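PDB 1H0H: formate dehydrogenase subunit beta from Desulfovibrio gigas, which carries electrons through three [4Fe-4S] clusters as the electron-transfer subunit of an enzyme that reversibly oxidises formate to carbon dioxide. Local coordinates for residues B[9-14]-B[65-70]; B[71-76]-B[197-202]. All blocks are in the same frame, centred on the assembly; numbering follows the deposited sequence.

Contact 1: B[9-14]-B[65-70]; sequences TRCTAC and WLFFPD. With SF4 (iron/sulfur cluster), chain L.
The cysteine loop of a ferredoxin-type [4Fe-4S] site packs here against strand 62-70, with A13 seated on the ring of F67. The methyl carbon CB of A13 lies 3.5 Å from the F67 ring centroid and only 5° off the ring normal, a CH-pi contact over the middle of the face. C11 meets F67 at two places: its carbonyl O comes in at the ring edge, 3.3 Å from F67 CD2, and its SG lies 3.8 Å from F67 CB, oblique to the ring. In the C-x-x-C-x-x-C motif that begins here, C11 and C14 are the first two ligands of cluster #1; C17 and, from much later in the sequence, C156 complete it. With chi1 at 175°, C11 turns SG away from its own backbone N and onto iron FE3, at 2.2 Å, and C14 SG binds FE4 of the same cluster. The sulfur of C11 also accepts a weak hydrogen bond from A13 N. Further along the strand, P69, at the centre of an inverse gamma turn, brings its CG to 3.7 Å from cluster sulfide S4. The chain of another protein reaches this loop, with a basic side chain hydrogen-bonded to A13 O.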
loop_
_atom_site.group_PDB
_atom_site.type_symbol
_atom_site.label_atom_id
_atom_site.label_comp_id
_atom_site.label_asym_id
_atom_site.label_seq_id
_atom_site.Cartn_x
_atom_site.Cartn_y
_atom_site.Cartn_z
ATOM N N THR B 9 2.411 25.406 -7.988
ATOM C CA THR B 9 3.177 25.103 -6.789
ATOM C C THR B 9 2.521 23.978 -5.977
ATOM O O THR B 9 3.131 23.454 -5.062
ATOM C CB THR B 9 3.406 26.330 -5.877
ATOM O OG1 THR B 9 2.177 26.716 -5.218
ATOM C CG2 THR B 9 3.846 27.542 -6.678
ATOM N N ARG B 10 1.274 23.643 -6.293
ATOM C CA ARG B 10 0.605 22.555 -5.584
ATOM C C ARG B 10 0.496 21.258 -6.395
ATOM O O ARG B 10 0.005 20.258 -5.875
ATOM C CB ARG B 10 -0.799 22.970 -5.127
ATOM C CG ARG B 10 -0.836 24.188 -4.228
ATOM C CD ARG B 10 -2.226 24.527 -3.756
ATOM N NE ARG B 10 -2.761 23.525 -2.843
ATOM C CZ ARG B 10 -2.663 23.640 -1.524
ATOM N NH1 ARG B 10 -2.040 24.703 -1.029
ATOM N NH2 ARG B 10 -3.179 22.709 -0.703
ATOM N N CYS B 11 0.950 21.257 -7.641
ATOM C CA CYS B 11 0.822 20.071 -8.507
ATOM C C CYS B 11 1.871 19.012 -8.184
ATOM O O CYS B 11 3.056 19.302 -8.081
ATOM C CB CYS B 11 0.929 20.509 -9.984
ATOM S SG CYS B 11 0.942 19.192 -11.227
ATOM N N THR B 12 1.445 17.772 -8.038
ATOM C CA THR B 12 2.383 16.699 -7.765
ATOM C C THR B 12 2.644 15.872 -9.016
ATOM O O THR B 12 3.316 14.849 -8.947
ATOM C CB THR B 12 1.843 15.796 -6.663
ATOM O OG1 THR B 12 0.499 15.432 -6.995
ATOM C CG2 THR B 12 1.750 16.549 -5.342
ATOM N N ALA B 13 2.108 16.321 -10.145
ATOM C CA ALA B 13 2.239 15.593 -11.395
ATOM C C ALA B 13 1.679 14.162 -11.246
ATOM O O ALA B 13 2.214 13.194 -11.803
ATOM C CB ALA B 13 3.697 15.611 -11.893
ATOM N N CYS B 14 0.583 14.048 -10.491
ATOM C CA CYS B 14 -0.082 12.754 -10.293
ATOM C C CYS B 14 -0.694 12.275 -11.623
ATOM O O CYS B 14 -1.049 11.110 -11.785
ATOM C CB CYS B 14 -1.165 12.899 -9.205
ATOM S SG CYS B 14 -2.715 13.668 -9.673
ATOM N N TRP B 65 11.852 20.101 -9.553
ATOM C CA TRP B 65 11.161 19.470 -10.655
ATOM C C TRP B 65 9.861 20.233 -10.831
ATOM O O TRP B 65 8.977 20.193 -9.963
ATOM C CB TRP B 65 10.895 18.013 -10.303
ATOM C CG TRP B 65 10.730 17.084 -11.435
ATOM C CD1 TRP B 65 10.711 17.378 -12.765
ATOM C CD2 TRP B 65 10.515 15.668 -11.329
ATOM N NE1 TRP B 65 10.525 16.225 -13.490
ATOM C CE2 TRP B 65 10.411 15.161 -12.630
ATOM C CE3 TRP B 65 10.419 14.770 -10.237
ATOM C CZ2 TRP B 65 10.209 13.793 -12.890
ATOM C CZ3 TRP B 65 10.235 13.420 -10.490
ATOM C CH2 TRP B 65 10.119 12.944 -11.806
ATOM N N LEU B 66 9.767 20.933 -11.952
ATOM C CA LEU B 66 8.672 21.857 -12.217
ATOM C C LEU B 66 7.628 21.262 -13.115
ATOM O O LEU B 66 7.938 20.740 -14.180
ATOM C CB LEU B 66 9.192 23.152 -12.852
ATOM C CG LEU B 66 10.305 23.835 -12.059
ATOM C CD1 LEU B 66 10.736 25.157 -12.713
ATOM C CD2 LEU B 66 9.879 24.058 -10.601
ATOM N N PHE B 67 6.386 21.391 -12.686
ATOM C CA PHE B 67 5.261 20.798 -13.374
ATOM C C PHE B 67 4.303 21.872 -13.910
ATOM O O PHE B 67 4.050 22.865 -13.244
ATOM C CB PHE B 67 4.514 19.873 -12.415
ATOM C CG PHE B 67 5.397 18.855 -11.725
ATOM C CD1 PHE B 67 6.340 18.139 -12.433
ATOM C CD2 PHE B 67 5.274 18.608 -10.365
ATOM C CE1 PHE B 67 7.158 17.211 -11.798
ATOM C CE2 PHE B 67 6.090 17.681 -9.727
ATOM C CZ PHE B 67 7.019 16.961 -10.447
ATOM N N PHE B 68 3.740 21.609 -15.082
ATOM C CA PHE B 68 2.834 22.525 -15.773
ATOM C C PHE B 68 1.755 21.716 -16.496
ATOM O O PHE B 68 2.008 21.127 -17.548
ATOM C CB PHE B 68 3.660 23.323 -16.797
ATOM C CG PHE B 68 3.025 24.592 -17.249
ATOM C CD1 PHE B 68 3.172 25.764 -16.506
ATOM C CD2 PHE B 68 2.334 24.647 -18.436
ATOM C CE1 PHE B 68 2.584 26.981 -16.946
ATOM C CE2 PHE B 68 1.746 25.838 -18.863
ATOM C CZ PHE B 68 1.875 27.000 -18.122
ATOM N N PRO B 69 0.553 21.658 -15.939
ATOM C CA PRO B 69 -0.552 20.881 -16.540
ATOM C C PRO B 69 -1.222 21.716 -17.637
ATOM O O PRO B 69 -2.261 22.344 -17.427
ATOM C CB PRO B 69 -1.525 20.671 -15.378
ATOM C CG PRO B 69 -1.157 21.625 -14.336
ATOM C CD PRO B 69 0.172 22.292 -14.675
ATOM N N ASP B 70 -0.623 21.648 -18.819
ATOM C CA ASP B 70 -0.936 22.501 -19.944
ATOM C C ASP B 70 -2.277 22.166 -20.601
ATOM O O ASP B 70 -2.705 21.016 -20.618
ATOM C CB ASP B 70 0.225 22.382 -20.934
ATOM C CG ASP B 70 0.376 23.575 -21.798
ATOM O OD1 ASP B 70 -0.451 24.510 -21.701
ATOM O OD2 ASP B 70 1.298 23.649 -22.631
HETATM FE FE1 SF4 L . -3.700 18.289 -10.040
HETATM FE FE2 SF4 L . -3.114 17.470 -12.623
HETATM FE FE3 SF4 L . -1.086 18.343 -10.969
HETATM FE FE4 SF4 L . -2.410 15.896 -10.431
HETATM S S1 SF4 L . -1.130 16.384 -12.226
HETATM S S2 SF4 L . -1.805 17.579 -8.915
HETATM S S3 SF4 L . -4.520 16.452 -11.205
HETATM S S4 SF4 L . -2.927 19.589 -11.784
#

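Contact 2: B[71-76]-B[197-202]. With SF4 (iron/sulfur cluster), chain N; SF4 (iron/sulfur cluster), chain M.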
loop_
_atom_site.group_PDB
_atom_site.type_symbol
_atom_site.label_atom_id
_atom_site.label_comp_id
_atom_site.label_asym_id
_atom_site.label_seq_id
_atom_site.Cartn_x
_atom_site.Cartn_y
_atom_site.Cartn_z
ATOM N N GLN B 71 -2.956 23.199 -21.075
ATOM C CA GLN B 71 -4.212 23.087 -21.788
ATOM C C GLN B 71 -4.454 24.470 -22.417
ATOM O O GLN B 71 -3.786 25.444 -22.069
ATOM C CB GLN B 71 -5.369 22.753 -20.830
ATOM C CG GLN B 71 -5.598 23.863 -19.822
ATOM C CD GLN B 71 -6.785 23.635 -18.859
ATOM O OE1 GLN B 71 -6.590 23.267 -17.700
ATOM N NE2 GLN B 71 -8.002 23.890 -19.336
ATOM N N CYS B 72 -5.439 24.548 -23.306
ATOM C CA CYS B 72 -5.837 25.814 -23.919
ATOM C C CYS B 72 -6.092 26.872 -22.834
ATOM O O CYS B 72 -6.649 26.556 -21.784
ATOM C CB CYS B 72 -7.113 25.614 -24.714
ATOM S SG CYS B 72 -7.874 27.142 -25.268
ATOM N N ARG B 73 -5.728 28.120 -23.097
ATOM C CA ARG B 73 -5.903 29.181 -22.095
ATOM C C ARG B 73 -7.279 29.833 -22.135
ATOM O O ARG B 73 -7.572 30.669 -21.314
ATOM C CB ARG B 73 -4.883 30.287 -22.322
ATOM C CG ARG B 73 -3.453 29.793 -22.371
ATOM C CD ARG B 73 -2.916 29.176 -21.060
ATOM N NE ARG B 73 -1.461 29.100 -21.135
ATOM C CZ ARG B 73 -0.797 28.121 -21.740
ATOM N NH1 ARG B 73 -1.459 27.111 -22.335
ATOM N NH2 ARG B 73 0.522 28.157 -21.754
ATOM N N HIS B 74 -8.073 29.476 -23.134
ATOM C CA HIS B 74 -9.365 30.102 -23.363
ATOM C C HIS B 74 -9.241 31.621 -23.329
ATOM O O HIS B 74 -9.879 32.319 -22.528
ATOM C CB HIS B 74 -10.424 29.522 -22.427
ATOM C CG HIS B 74 -10.732 28.102 -22.746
ATOM N ND1 HIS B 74 -11.658 27.741 -23.699
ATOM C CD2 HIS B 74 -10.154 26.949 -22.321
ATOM C CE1 HIS B 74 -11.677 26.427 -23.816
ATOM N NE2 HIS B 74 -10.787 25.920 -22.974
ATOM N N CYS B 75 -8.354 32.094 -24.201
ATOM C CA CYS B 75 -8.078 33.521 -24.385
ATOM C C CYS B 75 -9.335 34.365 -24.420
ATOM O O CYS B 75 -10.324 34.020 -25.085
ATOM C CB CYS B 75 -7.300 33.723 -25.681
ATOM S SG CYS B 75 -5.664 32.974 -25.647
ATOM N N ILE B 76 -9.303 35.486 -23.704
ATOM C CA ILE B 76 -10.453 36.366 -23.656
ATOM C C ILE B 76 -10.810 36.873 -25.055
ATOM O O ILE B 76 -11.987 36.978 -25.423
ATOM C CB ILE B 76 -10.157 37.513 -22.682
ATOM C CG1 ILE B 76 -10.133 36.940 -21.252
ATOM C CG2 ILE B 76 -11.195 38.637 -22.811
ATOM C CD1 ILE B 76 -9.531 37.890 -20.256
ATOM N N VAL B 197 -7.562 30.730 -18.390
ATOM C CA VAL B 197 -6.842 29.738 -17.614
ATOM C C VAL B 197 -5.569 30.408 -17.104
ATOM O O VAL B 197 -4.598 30.586 -17.861
ATOM C CB VAL B 197 -6.509 28.478 -18.453
ATOM C CG1 VAL B 197 -5.754 27.450 -17.606
ATOM C CG2 VAL B 197 -7.775 27.830 -18.987
ATOM N N ILE B 198 -5.562 30.779 -15.822
ATOM C CA ILE B 198 -4.442 31.526 -15.265
ATOM C C ILE B 198 -3.451 30.656 -14.462
ATOM O O ILE B 198 -3.808 30.152 -13.393
ATOM C CB ILE B 198 -4.934 32.681 -14.365
ATOM C CG1 ILE B 198 -5.930 33.590 -15.099
ATOM C CG2 ILE B 198 -3.709 33.495 -13.851
ATOM C CD1 ILE B 198 -6.666 34.601 -14.174
ATOM N N PHE B 199 -2.231 30.468 -14.975
ATOM C CA PHE B 199 -1.202 29.708 -14.249
ATOM C C PHE B 199 -0.320 30.586 -13.357
ATOM O O PHE B 199 0.117 31.677 -13.771
ATOM C CB PHE B 199 -0.252 28.977 -15.181
ATOM C CG PHE B 199 -0.890 27.925 -16.022
ATOM C CD1 PHE B 199 -1.521 28.268 -17.200
ATOM C CD2 PHE B 199 -0.797 26.574 -15.668
ATOM C CE1 PHE B 199 -2.058 27.307 -17.999
ATOM C CE2 PHE B 199 -1.347 25.597 -16.464
ATOM C CZ PHE B 199 -1.996 25.967 -17.627
ATOM N N LEU B 200 -0.084 30.108 -12.137
ATOM C CA LEU B 200 0.876 30.707 -11.233
ATOM C C LEU B 200 2.121 29.854 -11.310
ATOM O O LEU B 200 2.029 28.620 -11.242
ATOM C CB LEU B 200 0.368 30.711 -9.785
ATOM C CG LEU B 200 1.405 31.095 -8.716
ATOM C CD1 LEU B 200 1.909 32.529 -8.928
ATOM C CD2 LEU B 200 0.862 30.970 -7.313
ATOM N N THR B 201 3.269 30.492 -11.508
ATOM C CA THR B 201 4.553 29.801 -11.477
ATOM C C THR B 201 5.391 30.432 -10.403
ATOM O O THR B 201 5.198 31.606 -10.075
ATOM C CB THR B 201 5.284 29.841 -12.831
ATOM O OG1 THR B 201 5.343 31.186 -13.349
ATOM C CG2 THR B 201 4.531 29.028 -13.859
ATOM N N ALA B 202 6.318 29.658 -9.842
ATOM C CA ALA B 202 7.158 30.152 -8.770
ATOM C C ALA B 202 8.482 30.716 -9.292
ATOM O O ALA B 202 9.232 31.307 -8.547
ATOM C CB ALA B 202 7.409 29.049 -7.738
HETATM FE FE1 SF4 N . -4.504 29.192 -28.379
HETATM FE FE2 SF4 N . -6.575 28.260 -26.812
HETATM FE FE3 SF4 N . -5.927 31.050 -26.913
HETATM FE FE4 SF4 N . -7.034 29.809 -29.121
HETATM S S1 SF4 N . -8.084 30.178 -27.029
HETATM S S2 SF4 N . -5.321 31.174 -29.182
HETATM S S3 SF4 N . -6.076 27.654 -28.956
HETATM S S4 SF4 N . -4.614 29.268 -26.039
HETATM FE FE1 SF4 M . -12.043 19.702 -19.645
HETATM FE FE2 SF4 M . -9.667 20.090 -18.318
HETATM FE FE3 SF4 M . -10.090 21.236 -20.804
HETATM FE FE4 SF4 M . -9.726 18.517 -20.551
HETATM S S1 SF4 M . -8.236 20.211 -20.007
HETATM S S2 SF4 M . -11.300 19.641 -21.786
HETATM S S3 SF4 M . -10.672 18.036 -18.612
HETATM S S4 SF4 M . -11.334 21.743 -18.979
#
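The loop that starts the binding site of cluster #3, and that also touches cluster #2 through Q71, is fastened to the beginning of strand 197-201 by V197. The backbone N of V197 donates to R73 O at 2.9 Å. Beside this bond the isopropyl group of V197 lies against the loop: CG2 sits 3.3 Å from C72 O and also meets the H74 ring at its edge, while CG1 faces the amide carbon of Q71. In this dicluster ferredoxin-type domain, C72 and C75 open the set of cysteines that C80 and C120 complete. C72 SG binds iron FE2 and C75 SG binds FE3, each at 2.3 Å. A hydrogen bond from H74 N to C72 SG, nearly straight at 160°, would be expected to draw some charge off the thiolate, and the same sulfur stands over the centre of the H74 ring, whose ND1 is held by V101 N. R73 bends at chi2 (-64°), which carries its chain across F199 at about a right angle. Its CD lies in the plane of the F199 ring at the edge, and F199 CE1 comes over one face of the guanidinium, 3.7 Å from R73 NE. NH1 of that guanidinium forms a salt bridge with D70 and a weak hydrogen bond to Q71 O. Q71 extends the other way, toward cluster #2: its NE2 approaches iron FE3 of that cluster to 3.7 Å and is buried without a hydrogen-bonding partner, whereas OE1 accepts from K50 NZ.

Both contacts are buried and both involve cluster-binding cysteine loops, but contact 2 lies nearer the centre of the chain, whereas contact 1 borders another protein of the assembly. They are joined in sequence, since strand 62-70 of contact 1 runs directly into the 71-76 loop of contact 2. In contact 1 that strand meets the loop of cluster #1 through the F67 ring and P69, with no hydrogen bond between the segments; in contact 2 a backbone hydrogen bond ties the loop of cluster #3 to the four-stranded sheet. The rings of F68 and F199 stack where the contacts meet, with F68 CZ 3.6 Å from F199 CG, and P69 O packs 3.5 Å from F199 CE2.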